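Long-range contact in glutaredoxin 1 (Francisella tularensis subsp. tularensis, PDB 3MSZ), which probably reduces protein disulfides as a small thiol-disulfide oxidoreductase of the glutaredoxin family, with glutathione bound in its pocket: residues 5-10 / 30-35. Numbering follows the deposited sequence. Where two conformers were deposited one is given.
Sequences KVKIYT and AFDETI
With chi1 at 65°, Thr10 sets its hydroxyl between its own backbone N and carbonyl carbon, where OG1 meets the carboxylate of Glu33, whose CG is anti to the backbone N (chi1 -177°) and whose chain runs on extended beyond it. Thr10 OG1 donates to Glu33 OE2 at 2.6 Å, on the anti side of the carboxylate and 21° out of its plane; the two side chains cross nearly at a right angle. Further along the same face of the sheet, in one of the two modelled conformers of Ile8, CD1 lies over one face of the Phe31 ring, 4.1 Å from its centroid, a CH-pi contact displaced toward the rim. Next to it, Val6 CG1 packs 3.6 Å from Phe31 CB.

Lys7, Tyr9, Asp32 and Thr34 project from the other face. The Lys7 chain bends at its second and fourth torsions and runs alongside Asp32, but the salt bridge from NZ to Asp32 OD2 is long, 3.9 Å. The ammonium group also donates to Tyr9 OH and to a water that in turn bonds Thr34 OG1. Tyr9 and Thr34 extend side by side, with Tyr9 CD1 3.6 Å from Thr34 CB.

Between the two faces runs a regular parallel ladder: Asp32 N to Val6 O, Ile8 N to Asp32 O, Thr34 N to Ile8 O and Thr10 N to Thr34 O, each 2.9 Å long.

Strands 6-10 and 32-35 are joined through helix 15-26 in the beta-alpha-beta unit that opens the thioredoxin-type fold. Strand 32-35 forms one margin of the four-stranded sheet, whereas 6-10 is internal and pairs with antiparallel strand 64-67 as well. Helix 15-26 packs against this unit through Phe24 on Val6 and Ile8, Cys17 on Thr10, and Lys21, which forms a salt bridge with Glu33; Phe45 of helix 39-50 meets the Tyr9 ring.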
loop_
_atom_site.group_PDB
_atom_site.type_symbol
_atom_site.label_atom_id
_atom_site.label_comp_id
_atom_site.label_asym_id
_atom_site.label_seq_id
_atom_site.Cartn_x
_atom_site.Cartn_y
_atom_site.Cartn_z
ATOM N N LYS A 5 2.729 2.211 11.991
ATOM C CA LYS A 5 3.265 2.993 10.885
ATOM C C LYS A 5 2.798 2.417 9.540
ATOM O O LYS A 5 3.159 1.295 9.171
ATOM C CB LYS A 5 4.795 2.997 10.947
ATOM C CG LYS A 5 5.493 3.226 9.602
ATOM C CD LYS A 5 7.020 3.038 9.714
ATOM C CE LYS A 5 7.710 3.084 8.334
ATOM N NZ LYS A 5 9.210 3.166 8.387
ATOM N N VAL A 6 1.993 3.196 8.824
ATOM C CA VAL A 6 1.409 2.782 7.555
ATOM C C VAL A 6 1.978 3.597 6.415
ATOM O O VAL A 6 1.973 4.820 6.444
ATOM C CB VAL A 6 -0.110 2.978 7.536
ATOM C CG1 VAL A 6 -0.695 2.485 6.170
ATOM C CG2 VAL A 6 -0.761 2.266 8.731
ATOM N N LYS A 7 2.456 2.905 5.394
ATOM C CA LYS A 7 2.881 3.556 4.171
ATOM C C LYS A 7 2.083 2.997 2.994
ATOM O O LYS A 7 1.952 1.776 2.829
ATOM C CB LYS A 7 4.380 3.300 3.961
ATOM C CG LYS A 7 4.948 3.937 2.710
ATOM C CD LYS A 7 5.000 5.448 2.848
ATOM C CE LYS A 7 5.706 6.098 1.674
ATOM N NZ LYS A 7 7.168 5.799 1.667
ATOM N N ILE A 8 1.533 3.898 2.183
ATOM C CA ILE A 8 0.791 3.513 0.991
ATOM C C ILE A 8 1.333 4.194 -0.259
ATOM O O ILE A 8 1.465 5.425 -0.309
ATOM C CB ILE A 8 -0.709 3.892 1.064
ATOM C CG1 ILE A 8 -1.268 3.630 2.472
ATOM C CG2 ILE A 8 -1.487 3.087 0.023
ATOM C CD1 ILE A 8 -2.785 3.901 2.609
ATOM N N TYR A 9 1.607 3.383 -1.274
ATOM C CA TYR A 9 2.037 3.876 -2.554
ATOM C C TYR A 9 0.857 3.850 -3.505
ATOM O O TYR A 9 0.198 2.815 -3.650
ATOM C CB TYR A 9 3.178 2.994 -3.073
ATOM C CG TYR A 9 4.441 3.125 -2.242
ATOM C CD1 TYR A 9 5.373 4.115 -2.531
ATOM C CD2 TYR A 9 4.715 2.242 -1.197
ATOM C CE1 TYR A 9 6.544 4.240 -1.787
ATOM C CE2 TYR A 9 5.896 2.362 -0.428
ATOM C CZ TYR A 9 6.804 3.362 -0.752
ATOM O OH TYR A 9 7.971 3.522 -0.028
ATOM N N THR A 10 0.618 4.983 -4.171
ATOM C CA THR A 10 -0.579 5.163 -4.950
ATOM C C THR A 10 -0.317 5.945 -6.235
ATOM O O THR A 10 0.803 6.379 -6.504
ATOM C CB THR A 10 -1.644 5.969 -4.145
ATOM O OG1 THR A 10 -1.144 7.285 -3.927
ATOM C CG2 THR A 10 -1.895 5.330 -2.780
ATOM N N ALA A 30 -3.777 6.851 10.728
ATOM C CA ALA A 30 -2.987 7.762 9.901
ATOM C C ALA A 30 -2.050 6.980 8.997
ATOM O O ALA A 30 -1.684 5.863 9.297
ATOM C CB ALA A 30 -2.179 8.728 10.775
ATOM N N PHE A 31 -1.658 7.574 7.882
ATOM C CA PHE A 31 -0.779 6.886 6.944
ATOM C C PHE A 31 -0.012 7.939 6.169
ATOM O O PHE A 31 -0.456 9.092 6.072
ATOM C CB PHE A 31 -1.580 6.004 5.971
ATOM C CG PHE A 31 -2.635 6.759 5.177
ATOM C CD1 PHE A 31 -3.956 6.829 5.627
ATOM C CD2 PHE A 31 -2.299 7.423 4.000
ATOM C CE1 PHE A 31 -4.925 7.533 4.897
ATOM C CE2 PHE A 31 -3.267 8.142 3.261
ATOM C CZ PHE A 31 -4.575 8.189 3.705
ATOM N N ASP A 32 1.139 7.533 5.643
ATOM C CA ASP A 32 1.920 8.346 4.729
ATOM C C ASP A 32 1.731 7.822 3.307
ATOM O O ASP A 32 1.962 6.629 3.012
ATOM C CB ASP A 32 3.409 8.314 5.093
ATOM C CG ASP A 32 4.249 9.203 4.177
ATOM O OD1 ASP A 32 4.044 10.442 4.193
ATOM O OD2 ASP A 32 5.104 8.666 3.433
ATOM N N GLU A 33 1.308 8.719 2.428
ATOM C CA GLU A 33 1.048 8.358 1.051
ATOM C C GLU A 33 2.190 8.863 0.174
ATOM O O GLU A 33 2.598 10.030 0.264
ATOM C CB GLU A 33 -0.283 8.963 0.571
ATOM C CG GLU A 33 -0.667 8.551 -0.867
ATOM C CD GLU A 33 -1.954 9.245 -1.369
ATOM O OE1 GLU A 33 -2.326 10.269 -0.778
ATOM O OE2 GLU A 33 -2.591 8.787 -2.363
ATOM N N THR A 34 2.677 7.991 -0.696
ATOM C CA THR A 34 3.573 8.403 -1.774
ATOM C C THR A 34 2.866 8.216 -3.111
ATOM O O THR A 34 2.503 7.089 -3.461
ATOM C CB THR A 34 4.815 7.544 -1.748
ATOM O OG1 THR A 34 5.507 7.811 -0.529
ATOM C CG2 THR A 34 5.733 7.841 -2.930
ATOM N N ILE A 35 2.650 9.318 -3.835
ATOM C CA ILE A 35 1.946 9.295 -5.122
ATOM C C ILE A 35 2.953 9.237 -6.279
ATOM O O ILE A 35 3.827 10.080 -6.392
ATOM C CB ILE A 35 1.077 10.536 -5.338
ATOM C CG1 ILE A 35 -0.010 10.640 -4.269
ATOM C CG2 ILE A 35 0.385 10.469 -6.705
ATOM C CD1 ILE A 35 -0.816 11.935 -4.352
HETATM O O HOH W 1 8.639 7.290 -0.168
#